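Local structure of uncharacterized protein (Legionella pneumophila subsp. pneumophila str. Philadelphia 1, 4RD8) at residues S124-Q134 against S192-Q203. The protein is of unknown function but belongs to the DUF5636 family and folds as a largely helical single chain. The protein carries 3 engineered substitutions. Sequence-based numbering, arbitrary orientation.
Sequences SSHGELTHAIQ and SRSPEWLSDHIQ
The imidazole of H126 has the carboxylate of D200 at its edge, near the ring plane, with OD1 3.4 Å from H126 CD2, and the hydroxyl of S125 over one face. E196 OE1 lies obliquely to the same ring, with the two side chains crossing at about a right angle and the carboxylate plane turned 87° from the ring. In the second imidazole, H131, the edge is taken by Q134 OE1, which accepts from H131 ND1 at 2.7 Å in the ring plane, while W180 meets this ring edge-to-face. H131 sits on the first helix and H126 in the loop ahead of it; the helices pack nearly perpendicularly in an all-helical fold: the axes of 130-134 and 195-203 cross at 86° and come within 10.0 Å. S124 OG accepts from H126 N, forming an ST turn in the loop ahead of the first helix, with S124 OG 3.1 Å from E196 OE1. At the crossing, T130 CG2 lies 3.7 Å from P195 CB, because that methyl stands anti to the backbone N, beside the carbonyl carbon. Next to it the side chains of L198 and Q134 pass each other in opposite directions, L198 CD2 touching Q134 CG, and I133 meets I202, with I217 of helix 211-218 touching both isoleucines. Through its two ends the Q134 amide links H131 to the turn before the second helix, which fixes its rotation; I184 O is a further acceptor for NE2. The bond from Q134 NE2 to S192 O is 2.9 Å long, in the amide plane, with an N-H...O angle of 161°.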
ATOM      1  N   SER A 124       4.761   2.398 -14.332  1.00 33.46           N
ATOM      2  CA  SER A 124       5.278   1.043 -14.207  1.00 40.81           C
ATOM      3  C   SER A 124       4.512   0.091 -15.114  1.00 41.68           C
ATOM      4  O   SER A 124       3.300   0.220 -15.274  1.00 39.96           O
ATOM      5  CB  SER A 124       5.183   0.562 -12.758  1.00 41.48           C
ATOM      6  OG  SER A 124       5.410  -0.832 -12.680  1.00 50.54           O
ATOM      7  N   SER A 125       5.221  -0.869 -15.695  1.00 30.82           N
ATOM      8  CA  SER A 125       4.594  -1.880 -16.540  1.00 33.04           C
ATOM      9  C   SER A 125       4.162  -3.082 -15.709  1.00 42.53           C
ATOM     10  O   SER A 125       3.571  -4.025 -16.232  1.00 50.27           O
ATOM     11  CB  SER A 125       5.563  -2.336 -17.632  1.00 40.11           C
ATOM     12  OG  SER A 125       6.686  -2.987 -17.065  1.00 43.15           O
ATOM     13  N   HIS A 126       4.457  -3.044 -14.413  1.00 40.71           N
ATOM     14  CA  HIS A 126       4.248  -4.205 -13.547  1.00 51.73           C
ATOM     15  C   HIS A 126       2.931  -4.157 -12.768  1.00 49.58           C
ATOM     16  O   HIS A 126       2.362  -5.201 -12.448  1.00 52.81           O
ATOM     17  CB  HIS A 126       5.427  -4.379 -12.581  1.00 57.89           C
ATOM     18  CG  HIS A 126       6.714  -4.737 -13.256  1.00 65.49           C
ATOM     19  ND1 HIS A 126       7.645  -3.788 -13.644  1.00 65.62           N
ATOM     20  CD2 HIS A 126       7.231  -5.933 -13.608  1.00 70.39           C
ATOM     21  CE1 HIS A 126       8.671  -4.395 -14.206  1.00 70.67           C
ATOM     22  NE2 HIS A 126       8.452  -5.694 -14.201  1.00 72.74           N
ATOM     23  N   GLY A 127       2.452  -2.958 -12.457  1.00 38.45           N
ATOM     24  CA  GLY A 127       1.210  -2.808 -11.717  1.00 41.94           C
ATOM     25  C   GLY A 127       0.609  -1.413 -11.791  1.00 39.64           C
ATOM     26  O   GLY A 127       1.226  -0.491 -12.323  1.00 44.82           O
ATOM     27  N   GLU A 128      -0.592  -1.255 -11.235  1.00 29.22           N
ATOM     28  CA  GLU A 128      -1.338   0.001 -11.325  1.00 35.68           C
ATOM     29  C   GLU A 128      -1.760   0.503  -9.941  1.00 31.49           C
ATOM     30  O   GLU A 128      -1.719   1.702  -9.648  1.00 27.91           O
ATOM     31  CB  GLU A 128      -2.575  -0.230 -12.201  1.00 45.79           C
ATOM     32  CG  GLU A 128      -3.375   1.004 -12.572  1.00 52.24           C
ATOM     33  CD  GLU A 128      -4.647   0.646 -13.329  1.00 62.58           C
ATOM     34  OE1 GLU A 128      -5.397  -0.235 -12.852  1.00 67.58           O
ATOM     35  OE2 GLU A 128      -4.898   1.235 -14.402  1.00 68.12           O
ATOM     36  N   LEU A 129      -2.166  -0.433  -9.093  1.00 22.71           N
ATOM     37  CA  LEU A 129      -2.644  -0.110  -7.755  1.00 22.23           C
ATOM     38  C   LEU A 129      -1.807  -0.807  -6.703  1.00 22.08           C
ATOM     39  O   LEU A 129      -2.320  -1.159  -5.642  1.00 22.56           O
ATOM     40  CB  LEU A 129      -4.100  -0.561  -7.586  1.00 26.23           C
ATOM     41  CG  LEU A 129      -5.124  -0.016  -8.581  1.00 38.25           C
ATOM     42  CD1 LEU A 129      -6.488  -0.631  -8.316  1.00 45.99           C
ATOM     43  CD2 LEU A 129      -5.198   1.489  -8.500  1.00 32.54           C
ATOM     44  N   THR A 130      -0.530  -1.032  -6.990  1.00 18.27           N
ATOM     45  CA  THR A 130       0.283  -1.822  -6.066  1.00 22.35           C
ATOM     46  C   THR A 130       0.496  -1.103  -4.732  1.00 20.01           C
ATOM     47  O   THR A 130       0.461  -1.735  -3.686  1.00 20.44           O
ATOM     48  CB  THR A 130       1.633  -2.252  -6.680  1.00 24.38           C
ATOM     49  OG1 THR A 130       1.392  -2.966  -7.897  1.00 28.13           O
ATOM     50  CG2 THR A 130       2.382  -3.173  -5.723  1.00 23.87           C
ATOM     51  N   HIS A 131       0.713   0.207  -4.753  1.00 21.75           N
ATOM     52  CA  HIS A 131       0.867   0.934  -3.493  1.00 18.31           C
ATOM     53  C   HIS A 131      -0.431   0.888  -2.690  1.00 19.12           C
ATOM     54  O   HIS A 131      -0.409   0.734  -1.467  1.00 19.92           O
ATOM     55  CB  HIS A 131       1.298   2.387  -3.731  1.00 19.47           C
ATOM     56  CG  HIS A 131       2.704   2.534  -4.212  1.00 20.68           C
ATOM     57  ND1 HIS A 131       3.759   1.805  -3.690  1.00 20.30           N
ATOM     58  CD2 HIS A 131       3.242   3.347  -5.157  1.00 22.83           C
ATOM     59  CE1 HIS A 131       4.878   2.162  -4.300  1.00 21.06           C
ATOM     60  NE2 HIS A 131       4.591   3.086  -5.193  1.00 20.26           N
ATOM     61  N   ALA A 132      -1.567   1.011  -3.375  1.00 18.36           N
ATOM     62  CA  ALA A 132      -2.857   0.879  -2.704  1.00 19.28           C
ATOM     63  C   ALA A 132      -2.971  -0.485  -2.044  1.00 21.75           C
ATOM     64  O   ALA A 132      -3.451  -0.599  -0.914  1.00 19.80           O
ATOM     65  CB  ALA A 132      -4.004   1.092  -3.695  1.00 19.74           C
ATOM     66  N   ILE A 133      -2.523  -1.519  -2.752  1.00 17.77           N
ATOM     67  CA  ILE A 133      -2.536  -2.875  -2.204  1.00 20.80           C
ATOM     68  C   ILE A 133      -1.595  -3.039  -1.000  1.00 21.71           C
ATOM     69  O   ILE A 133      -1.968  -3.684  -0.016  1.00 23.11           O
ATOM     70  CB  ILE A 133      -2.262  -3.940  -3.292  1.00 23.95           C
ATOM     71  CG1 ILE A 133      -3.430  -3.974  -4.281  1.00 23.21           C
ATOM     72  CG2 ILE A 133      -2.088  -5.311  -2.668  1.00 21.09           C
ATOM     73  CD1 ILE A 133      -3.193  -4.853  -5.495  1.00 27.93           C
ATOM     74  N   GLN A 134      -0.394  -2.458  -1.065  1.00 21.99           N
ATOM     75  CA  GLN A 134       0.512  -2.476   0.091  1.00 22.74           C
ATOM     76  C   GLN A 134      -0.189  -1.943   1.326  1.00 22.47           C
ATOM     77  O   GLN A 134      -0.146  -2.564   2.392  1.00 21.72           O
ATOM     78  CB  GLN A 134       1.776  -1.649  -0.171  1.00 15.99           C
ATOM     79  CG  GLN A 134       2.788  -2.356  -1.054  1.00 20.05           C
ATOM     80  CD  GLN A 134       3.802  -1.389  -1.636  1.00 19.07           C
ATOM     81  OE1 GLN A 134       3.455  -0.260  -1.998  1.00 23.16           O
ATOM     82  NE2 GLN A 134       5.055  -1.819  -1.723  1.00 21.63           N
ATOM     83  N   SER A 192       7.880  -7.479  -0.317  1.00 24.39           N
ATOM     84  CA  SER A 192       6.801  -6.558  -0.642  1.00 23.48           C
ATOM     85  C   SER A 192       7.107  -5.081  -0.395  1.00 22.67           C
ATOM     86  O   SER A 192       6.269  -4.233  -0.672  1.00 23.52           O
ATOM     87  CB  SER A 192       5.517  -6.958   0.091  1.00 25.10           C
ATOM     88  OG  SER A 192       5.149  -8.279  -0.258  1.00 28.75           O
ATOM     89  N   ARG A 193       8.299  -4.766   0.106  1.00 25.82           N
ATOM     90  CA  ARG A 193       8.721  -3.362   0.156  1.00 23.86           C
ATOM     91  C   ARG A 193       8.887  -2.826  -1.255  1.00 24.37           C
ATOM     92  O   ARG A 193       8.807  -1.619  -1.488  1.00 21.34           O
ATOM     93  CB  ARG A 193      10.037  -3.201   0.907  1.00 28.00           C
ATOM     94  CG  ARG A 193       9.950  -3.406   2.405  1.00 29.22           C
ATOM     95  CD  ARG A 193      11.341  -3.320   2.982  1.00 24.15           C
ATOM     96  NE  ARG A 193      12.159  -4.448   2.541  1.00 27.71           N
ATOM     97  CZ  ARG A 193      13.463  -4.565   2.766  1.00 34.38           C
ATOM     98  NH1 ARG A 193      14.110  -3.603   3.414  1.00 35.29           N
ATOM     99  NH2 ARG A 193      14.116  -5.643   2.338  1.00 33.51           N
ATOM    100  N   SER A 194       9.133  -3.730  -2.200  1.00 25.24           N
ATOM    101  CA  SER A 194       9.229  -3.347  -3.605  1.00 24.27           C
ATOM    102  C   SER A 194       7.902  -3.600  -4.297  1.00 25.48           C
ATOM    103  O   SER A 194       7.418  -4.734  -4.317  1.00 24.92           O
ATOM    104  CB  SER A 194      10.304  -4.164  -4.311  1.00 26.39           C
ATOM    105  OG  SER A 194      10.178  -4.041  -5.726  1.00 29.30           O
ATOM    106  N   PRO A 195       7.301  -2.549  -4.874  1.00 26.19           N
ATOM    107  CA  PRO A 195       6.040  -2.787  -5.585  1.00 26.88           C
ATOM    108  C   PRO A 195       6.220  -3.666  -6.821  1.00 29.91           C
ATOM    109  O   PRO A 195       5.280  -4.373  -7.186  1.00 30.72           O
ATOM    110  CB  PRO A 195       5.588  -1.373  -5.984  1.00 28.92           C
ATOM    111  CG  PRO A 195       6.878  -0.571  -6.041  1.00 27.00           C
ATOM    112  CD  PRO A 195       7.709  -1.133  -4.910  1.00 23.79           C
ATOM    113  N   GLU A 196       7.390  -3.628  -7.459  1.00 28.42           N
ATOM    114  CA  GLU A 196       7.631  -4.496  -8.605  1.00 28.75           C
ATOM    115  C   GLU A 196       7.622  -5.944  -8.148  1.00 29.30           C
ATOM    116  O   GLU A 196       7.086  -6.824  -8.825  1.00 33.29           O
ATOM    117  CB  GLU A 196       8.973  -4.186  -9.278  1.00 31.14           C
ATOM    118  CG  GLU A 196       9.171  -2.728  -9.648  1.00 47.07           C
ATOM    119  CD  GLU A 196       7.974  -2.137 -10.361  1.00 56.75           C
ATOM    120  OE1 GLU A 196       7.791  -2.437 -11.555  1.00 62.99           O
ATOM    121  OE2 GLU A 196       7.210  -1.378  -9.726  1.00 59.56           O
ATOM    122  N   TRP A 197       8.232  -6.194  -7.001  1.00 28.48           N
ATOM    123  CA  TRP A 197       8.288  -7.559  -6.499  1.00 32.07           C
ATOM    124  C   TRP A 197       6.895  -8.023  -6.088  1.00 30.32           C
ATOM    125  O   TRP A 197       6.504  -9.147  -6.397  1.00 32.16           O
ATOM    126  CB  TRP A 197       9.275  -7.687  -5.333  1.00 31.67           C
ATOM    127  CG  TRP A 197       9.446  -9.118  -4.878  1.00 30.69           C
ATOM    128  CD1 TRP A 197      10.407 -10.002  -5.280  1.00 33.43           C
ATOM    129  CD2 TRP A 197       8.609  -9.828  -3.949  1.00 32.70           C
ATOM    130  NE1 TRP A 197      10.222 -11.216  -4.652  1.00 38.87           N
ATOM    131  CE2 TRP A 197       9.131 -11.129  -3.830  1.00 35.47           C
ATOM    132  CE3 TRP A 197       7.475  -9.480  -3.206  1.00 31.66           C
ATOM    133  CZ2 TRP A 197       8.551 -12.091  -2.993  1.00 36.08           C
ATOM    134  CZ3 TRP A 197       6.904 -10.432  -2.375  1.00 33.36           C
ATOM    135  CH2 TRP A 197       7.444 -11.723  -2.278  1.00 32.59           C
ATOM    136  N   LEU A 198       6.143  -7.160  -5.403  1.00 27.43           N
ATOM    137  CA  LEU A 198       4.806  -7.547  -4.952  1.00 28.02           C
ATOM    138  C   LEU A 198       3.864  -7.793  -6.121  1.00 29.88           C
ATOM    139  O   LEU A 198       3.097  -8.749  -6.112  1.00 28.07           O
ATOM    140  CB  LEU A 198       4.213  -6.520  -3.985  1.00 25.21           C
ATOM    141  CG  LEU A 198       2.775  -6.766  -3.514  1.00 22.43           C
ATOM    142  CD1 LEU A 198       2.647  -8.086  -2.770  1.00 23.28           C
ATOM    143  CD2 LEU A 198       2.310  -5.614  -2.629  1.00 23.38           C
ATOM    144  N   SER A 199       3.940  -6.941  -7.135  1.00 29.20           N
ATOM    145  CA  SER A 199       3.102  -7.101  -8.317  1.00 39.73           C
ATOM    146  C   SER A 199       3.355  -8.431  -9.020  1.00 35.63           C
ATOM    147  O   SER A 199       2.417  -9.122  -9.427  1.00 34.36           O
ATOM    148  CB  SER A 199       3.323  -5.940  -9.283  1.00 43.99           C
ATOM    149  OG  SER A 199       3.103  -6.359 -10.618  1.00 58.22           O
ATOM    150  N   ASP A 200       4.627  -8.796  -9.157  1.00 32.87           N
ATOM    151  CA  ASP A 200       4.993 -10.052  -9.817  1.00 34.52           C
ATOM    152  C   ASP A 200       4.629 -11.253  -8.943  1.00 34.54           C
ATOM    153  O   ASP A 200       4.244 -12.311  -9.439  1.00 37.29           O
ATOM    154  CB  ASP A 200       6.490 -10.077 -10.128  1.00 37.01           C
ATOM    155  CG  ASP A 200       6.893  -9.040 -11.160  1.00 53.54           C
ATOM    156  OD1 ASP A 200       6.007  -8.535 -11.887  1.00 55.36           O
ATOM    157  OD2 ASP A 200       8.103  -8.738 -11.250  1.00 59.94           O
ATOM    158  N   HIS A 201       4.764 -11.074  -7.635  1.00 32.57           N
ATOM    159  CA  HIS A 201       4.396 -12.106  -6.678  1.00 34.97           C
ATOM    160  C   HIS A 201       2.911 -12.461  -6.814  1.00 34.82           C
ATOM    161  O   HIS A 201       2.541 -13.632  -6.788  1.00 35.84           O
ATOM    162  CB  HIS A 201       4.697 -11.633  -5.253  1.00 30.67           C
ATOM    163  CG  HIS A 201       4.397 -12.641  -4.210  1.00 31.15           C
ATOM    164  ND1 HIS A 201       5.070 -13.850  -4.097  1.00 34.50           N
ATOM    165  CD2 HIS A 201       3.482 -12.652  -3.194  1.00 34.98           C
ATOM    166  CE1 HIS A 201       4.591 -14.540  -3.089  1.00 37.88           C
ATOM    167  NE2 HIS A 201       3.623 -13.823  -2.521  1.00 35.05           N
ATOM    168  N   ILE A 202       2.073 -11.441  -6.978  1.00 32.28           N
ATOM    169  CA  ILE A 202       0.631 -11.641  -7.084  1.00 31.50           C
ATOM    170  C   ILE A 202       0.245 -12.293  -8.414  1.00 39.99           C
ATOM    171  O   ILE A 202      -0.510 -13.269  -8.438  1.00 39.68           O
ATOM    172  CB  ILE A 202      -0.135 -10.309  -6.897  1.00 34.98           C
ATOM    173  CG1 ILE A 202      -0.063  -9.856  -5.435  1.00 30.87           C
ATOM    174  CG2 ILE A 202      -1.580 -10.460  -7.327  1.00 38.52           C
ATOM    175  CD1 ILE A 202      -0.549  -8.417  -5.203  1.00 34.12           C
ATOM    176  N   GLN A 203       0.767 -11.758  -9.516  1.00 38.26           N
ATOM    177  CA  GLN A 203       0.426 -12.255 -10.851  1.00 40.95           C
ATOM    178  C   GLN A 203       0.936 -13.665 -11.116  1.00 42.56           C
ATOM    179  O   GLN A 203       0.382 -14.384 -11.948  1.00 49.76           O
ATOM    180  CB  GLN A 203       0.903 -11.280 -11.936  1.00 43.35           C
ATOM    181  CG  GLN A 203       0.094  -9.985 -11.978  1.00 52.95           C
ATOM    182  CD  GLN A 203       0.491  -9.058 -13.118  1.00 60.09           C
ATOM    183  OE1 GLN A 203       0.643  -9.488 -14.262  1.00 65.33           O
ATOM    184  NE2 GLN A 203       0.663  -7.776 -12.805  1.00 62.61           N
TER
HETATM  185  O   HOH W   1       4.235  -2.546  -9.755  1.00 48.74           O